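Insecticidal Delta-Endotoxin Cry8Ea1 (Bacillus Thuringiensis, PDB 3EB7) kills larvae of the underground pest Holotrichia parallela, probably by forming pores in midgut cell membranes as other three-domain Cry toxins do. Local coordinates at residues G15-K20 against S34-V39. Sequence-based numbering, arbitrary orientation.
Sequences GTILGK and STLIDV
Thr16 and Thr35 meet tip to tip through their methyl groups, CG2 to CG2 at 3.9 Å, where the C-terminal part of helix 2-20 faces helix 26-40. Their CA atoms, 8.0 Å apart, are the nearest CA pair between the two segments. In both threonines the bond to CB points toward the other helix; chi1 (-63° in Thr16) sets OG1 beside the backbone N and leaves CG2, anti to that N, to make the touch. The same methyl of Thr35 also lies 3.9 Å from OG1 of Thr16, a van der Waals contact.

A second apolar pair sits one residue further along each helix. Ile17 and Leu36 leave their backbones obliquely, yet their ends converge, CD1 of Ile17 on CD1 of Leu36 at 4.3 Å. Both are buried: Leu36 also packs on Leu13 of helix 2-20 and on Leu145 of helix 133-153, while Ile17 touches Asn141 of that same helix as well as Tyr225.

Polar groups are served within or beside the helices. Thr16 OG1 hydrogen-bonds to the carbonyl O of Ser12, one turn back, and Thr35 OG1 bonds weakly to that of Ser31. Lys20 NZ hydrogen-bonds to the carbonyl O of Pro28, linking the end of 15-20 to the first turn of helix 26-40.

No hydrogen bond joins the two segments and only 133 Å² is buried between them. Within the helical N-terminal domain, which in related Cry toxins is the pore-forming part, this small interface therefore rests on methyl contacts, with the threonine hydroxyls turned to their own helices.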
loop_
_atom_site.group_PDB
_atom_site.type_symbol
_atom_site.label_atom_id
_atom_site.label_comp_id
_atom_site.label_asym_id
_atom_site.label_seq_id
_atom_site.Cartn_x
_atom_site.Cartn_y
_atom_site.Cartn_z
ATOM N N GLY A 15 -6.586 -7.074 2.071
ATOM C CA GLY A 15 -6.818 -8.078 1.058
ATOM C C GLY A 15 -8.261 -8.512 0.927
ATOM O O GLY A 15 -8.762 -8.726 -0.174
ATOM N N THR A 16 -8.946 -8.645 2.044
ATOM C CA THR A 16 -10.341 -9.060 2.008
ATOM C C THR A 16 -11.233 -7.982 1.392
ATOM O O THR A 16 -12.061 -8.265 0.536
ATOM C CB THR A 16 -10.872 -9.334 3.418
ATOM O OG1 THR A 16 -10.139 -10.413 3.977
ATOM C CG2 THR A 16 -12.335 -9.743 3.351
ATOM N N ILE A 17 -11.090 -6.756 1.879
ATOM C CA ILE A 17 -11.846 -5.616 1.359
ATOM C C ILE A 17 -11.555 -5.344 -0.143
ATOM O O ILE A 17 -12.474 -5.059 -0.912
ATOM C CB ILE A 17 -11.625 -4.366 2.229
ATOM C CG1 ILE A 17 -12.290 -4.581 3.597
ATOM C CG2 ILE A 17 -12.160 -3.133 1.547
ATOM C CD1 ILE A 17 -11.560 -3.860 4.739
ATOM N N LEU A 18 -10.299 -5.470 -0.549
ATOM C CA LEU A 18 -9.937 -5.239 -1.929
ATOM C C LEU A 18 -10.716 -6.195 -2.841
ATOM O O LEU A 18 -11.069 -5.833 -3.962
ATOM C CB LEU A 18 -8.414 -5.410 -2.091
ATOM C CG LEU A 18 -7.476 -4.382 -2.751
ATOM C CD1 LEU A 18 -7.994 -2.977 -2.832
ATOM C CD2 LEU A 18 -6.111 -4.409 -2.068
ATOM N N GLY A 19 -11.014 -7.403 -2.351
ATOM C CA GLY A 19 -11.768 -8.414 -3.109
ATOM C C GLY A 19 -13.261 -8.137 -3.223
ATOM O O GLY A 19 -13.940 -8.686 -4.116
ATOM N N LYS A 20 -13.786 -7.289 -2.329
ATOM C CA LYS A 20 -15.200 -6.901 -2.346
ATOM C C LYS A 20 -15.467 -5.431 -2.743
ATOM O O LYS A 20 -16.589 -4.927 -2.613
ATOM C CB LYS A 20 -15.827 -7.145 -0.959
ATOM C CG LYS A 20 -15.839 -8.604 -0.429
ATOM C CD LYS A 20 -16.461 -9.596 -1.386
ATOM C CE LYS A 20 -16.388 -11.051 -0.850
ATOM N NZ LYS A 20 -17.233 -11.234 0.358
ATOM N N SER A 34 -18.798 -11.182 8.193
ATOM C CA SER A 34 -18.423 -12.431 8.838
ATOM C C SER A 34 -16.880 -12.597 8.995
ATOM O O SER A 34 -16.369 -12.919 10.077
ATOM C CB SER A 34 -19.007 -13.598 8.063
ATOM O OG SER A 34 -18.705 -14.755 8.801
ATOM N N THR A 35 -16.161 -12.356 7.907
ATOM C CA THR A 35 -14.706 -12.354 7.901
ATOM C C THR A 35 -14.147 -11.243 8.788
ATOM O O THR A 35 -13.307 -11.527 9.624
ATOM C CB THR A 35 -14.162 -12.292 6.453
ATOM O OG1 THR A 35 -14.569 -13.477 5.773
ATOM C CG2 THR A 35 -12.672 -12.205 6.410
ATOM N N LEU A 36 -14.629 -10.009 8.633
ATOM C CA LEU A 36 -14.132 -8.865 9.428
ATOM C C LEU A 36 -14.286 -9.072 10.925
ATOM O O LEU A 36 -13.343 -8.844 11.687
ATOM C CB LEU A 36 -14.852 -7.586 9.045
ATOM C CG LEU A 36 -14.336 -6.591 7.981
ATOM C CD1 LEU A 36 -13.307 -7.159 6.954
ATOM C CD2 LEU A 36 -15.564 -5.985 7.280
ATOM N N ILE A 37 -15.479 -9.508 11.337
ATOM C CA ILE A 37 -15.765 -9.839 12.738
ATOM C C ILE A 37 -14.890 -10.976 13.292
ATOM O O ILE A 37 -14.431 -10.885 14.419
ATOM C CB ILE A 37 -17.246 -10.123 12.941
ATOM C CG1 ILE A 37 -18.036 -8.819 12.681
ATOM C CG2 ILE A 37 -17.520 -10.690 14.349
ATOM C CD1 ILE A 37 -19.571 -8.931 12.824
ATOM N N ASP A 38 -14.627 -12.015 12.499
ATOM C CA ASP A 38 -13.711 -13.077 12.905
ATOM C C ASP A 38 -12.299 -12.600 13.159
ATOM O O ASP A 38 -11.646 -13.106 14.074
ATOM C CB ASP A 38 -13.629 -14.185 11.862
ATOM C CG ASP A 38 -14.669 -15.252 12.063
ATOM O OD1 ASP A 38 -14.476 -16.340 11.458
ATOM O OD2 ASP A 38 -15.674 -15.023 12.801
ATOM N N VAL A 39 -11.824 -11.670 12.329
ATOM C CA VAL A 39 -10.457 -11.189 12.412
ATOM C C VAL A 39 -10.347 -10.213 13.596
ATOM O O VAL A 39 -9.444 -10.342 14.439
ATOM C CB VAL A 39 -10.000 -10.563 11.066
ATOM C CG1 VAL A 39 -8.549 -9.998 11.138
ATOM C CG2 VAL A 39 -10.097 -11.586 9.956
#